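Putative secreted salivary protein (Xenopsylla cheopis, PDB 5K6D) is a flea salivary protein that inhibits the host voltage-gated sodium channel Nav1.5. Local coordinates at residues Q19-N23 and G24-A28. Residues are numbered along the deposited sequence; the frame is centred on the assembly and turned at random.
Sequences QEIGN and GLATA
One water bridges the turn at Gly22 O and Gly24 O, giving a hydrogen bond to Gly22 O at 2.7 Å and another to Gly24 O at 2.9 Å. Because the water donates to both carbonyls, it joins two acceptors that could not bond each other, and it does so across Asn23, the residue between them. No direct hydrogen bond links 19-23 to 24-28. The second element of the contact is apolar: Ile21 CD1 reaches across the bend and comes end-on against the flank of the Ala26 methyl, with Ile21 CD1 3.4 Å from Ala26 CB. This is tighter than ordinary van der Waals contact. The branch gets there by setting CG1 between the backbone N and the carbonyl carbon (chi1 53°), then extending CD1 away from CA (chi2 166°). Ile21 CD1 also lies 3.7 Å from Ala26 CA and 4.1 Å from Leu25 C, so the methyl end sits against the backbone of the returning chain. Trp2 touches the side chains of both Ile21 and Ala26, and its backbone hydrogen-bonds with Ile21. Gly22, with phi at 86°, takes a backbone shape in which a side chain would press on the preceding carbonyl. Leu25 points its CB away from 19-23, and its side chain packs on Tyr74 and Lys76 of strand 73-76. The bend thus carries the chain from strand 19-20, paired with strand 3-4, into strand 26-28 at the edge of the three-stranded sheet, where Ala26 bonds with Cys75. Across the bend itself, the noncovalent ties are therefore the two-carbonyl water bridge and the close methyl contact, to which Trp2 and the backbone bonds of the flanking strands add.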
ATOM      1  N   GLN A  19      -4.334  10.186  -8.379  1.00 14.99           N
ATOM      2  CA  GLN A  19      -4.261   8.979  -9.198  1.00 14.33           C
ATOM      3  C   GLN A  19      -5.452   8.077  -8.919  1.00 14.10           C
ATOM      4  O   GLN A  19      -5.632   7.603  -7.797  1.00 13.12           O
ATOM      5  CB  GLN A  19      -2.963   8.214  -8.941  1.00 14.06           C
ATOM      6  CG  GLN A  19      -1.712   9.060  -9.071  1.00 16.44           C
ATOM      7  CD  GLN A  19      -0.584   8.301  -9.724  1.00 16.49           C
ATOM      8  OE1 GLN A  19       0.334   7.827  -9.057  1.00 16.81           O
ATOM      9  NE2 GLN A  19      -0.654   8.169 -11.042  1.00 16.15           N
ATOM     10  N   GLU A  20      -6.254   7.833  -9.945  1.00 15.40           N
ATOM     11  CA  GLU A  20      -7.459   7.027  -9.800  1.00 16.80           C
ATOM     12  C   GLU A  20      -7.131   5.545  -9.836  1.00 15.19           C
ATOM     13  O   GLU A  20      -6.470   5.076 -10.761  1.00 20.23           O
ATOM     14  CB  GLU A  20      -8.456   7.355 -10.913  1.00 19.14           C
ATOM     15  CG  GLU A  20      -9.803   6.683 -10.740  1.00 25.97           C
ATOM     16  CD  GLU A  20     -10.593   7.265  -9.585  1.00 30.32           C
ATOM     17  OE1 GLU A  20     -10.647   8.508  -9.469  1.00 33.91           O
ATOM     18  OE2 GLU A  20     -11.140   6.480  -8.782  1.00 29.11           O
ATOM     19  N   ILE A  21      -7.613   4.784  -8.869  1.00 16.45           N
ATOM     20  CA  ILE A  21      -7.332   3.360  -8.922  1.00 17.85           C
ATOM     21  C   ILE A  21      -8.608   2.508  -9.000  1.00 20.96           C
ATOM     22  O   ILE A  21      -8.533   1.284  -9.097  1.00 22.24           O
ATOM     23  CB  ILE A  21      -6.479   2.948  -7.731  1.00 17.86           C
ATOM     24  CG1 ILE A  21      -7.152   3.417  -6.452  1.00 24.22           C
ATOM     25  CG2 ILE A  21      -5.082   3.572  -7.830  1.00 18.78           C
ATOM     26  CD1 ILE A  21      -6.575   2.793  -5.245  1.00 24.69           C
ATOM     27  N   GLY A  22      -9.771   3.152  -8.982  1.00 19.86           N
ATOM     28  CA  GLY A  22     -11.028   2.436  -9.119  1.00 23.08           C
ATOM     29  C   GLY A  22     -11.550   1.904  -7.798  1.00 21.30           C
ATOM     30  O   GLY A  22     -11.407   2.552  -6.761  1.00 22.66           O
ATOM     31  N   ASN A  23     -12.141   0.711  -7.833  1.00 20.92           N
ATOM     32  CA  ASN A  23     -12.824   0.152  -6.663  1.00 20.02           C
ATOM     33  C   ASN A  23     -12.033  -0.878  -5.857  1.00 21.23           C
ATOM     34  O   ASN A  23     -12.511  -1.366  -4.833  1.00 23.99           O
ATOM     35  CB  ASN A  23     -14.145  -0.480  -7.094  1.00 24.86           C
ATOM     36  CG  ASN A  23     -15.130   0.537  -7.612  1.00 27.70           C
ATOM     37  OD1 ASN A  23     -15.151   1.682  -7.165  1.00 28.34           O
ATOM     38  ND2 ASN A  23     -15.959   0.123  -8.558  1.00 29.94           N
ATOM     39  N   GLY A  24     -10.832  -1.212  -6.311  1.00 19.05           N
ATOM     40  CA  GLY A  24     -10.046  -2.238  -5.649  1.00 14.99           C
ATOM     41  C   GLY A  24      -9.084  -1.675  -4.620  1.00 11.45           C
ATOM     42  O   GLY A  24      -9.289  -0.584  -4.075  1.00 14.91           O
ATOM     43  N   LEU A  25      -8.016  -2.421  -4.360  1.00  9.48           N
ATOM     44  CA  LEU A  25      -6.964  -1.993  -3.449  1.00  8.93           C
ATOM     45  C   LEU A  25      -5.928  -1.159  -4.186  1.00  9.38           C
ATOM     46  O   LEU A  25      -5.759  -1.311  -5.403  1.00  9.66           O
ATOM     47  CB  LEU A  25      -6.285  -3.203  -2.813  1.00  9.09           C
ATOM     48  CG  LEU A  25      -7.218  -4.192  -2.116  1.00 11.53           C
ATOM     49  CD1 LEU A  25      -6.410  -5.339  -1.514  1.00 13.26           C
ATOM     50  CD2 LEU A  25      -8.061  -3.494  -1.054  1.00 13.21           C
ATOM     51  N   ALA A  26      -5.240  -0.288  -3.453  1.00  8.57           N
ATOM     52  CA  ALA A  26      -4.088   0.437  -3.978  1.00  8.60           C
ATOM     53  C   ALA A  26      -2.827  -0.378  -3.754  1.00  6.51           C
ATOM     54  O   ALA A  26      -2.545  -0.799  -2.623  1.00  7.70           O
ATOM     55  CB  ALA A  26      -3.962   1.789  -3.321  1.00 10.09           C
ATOM     56  N   THR A  27      -2.049  -0.579  -4.810  1.00  7.46           N
ATOM     57  CA  THR A  27      -0.779  -1.265  -4.656  1.00  7.50           C
ATOM     58  C   THR A  27       0.312  -0.278  -4.265  1.00  6.39           C
ATOM     59  O   THR A  27       0.751   0.548  -5.075  1.00  7.07           O
ATOM     60  CB  THR A  27      -0.375  -1.986  -5.933  1.00  7.88           C
ATOM     61  OG1 THR A  27      -1.392  -2.937  -6.271  1.00  9.37           O
ATOM     62  CG2 THR A  27       0.957  -2.699  -5.737  1.00 10.05           C
ATOM     63  N   ALA A  28       0.720  -0.353  -3.004  1.00  6.11           N
ATOM     64  CA  ALA A  28       1.836   0.426  -2.487  1.00  6.77           C
ATOM     65  C   ALA A  28       3.090  -0.405  -2.694  1.00  6.55           C
ATOM     66  O   ALA A  28       3.465  -1.237  -1.861  1.00  6.98           O
ATOM     67  CB  ALA A  28       1.621   0.773  -1.031  1.00  6.99           C
TER
HETATM   68  O   HOH W   1     -10.965   1.725  -4.237  1.00 18.75           O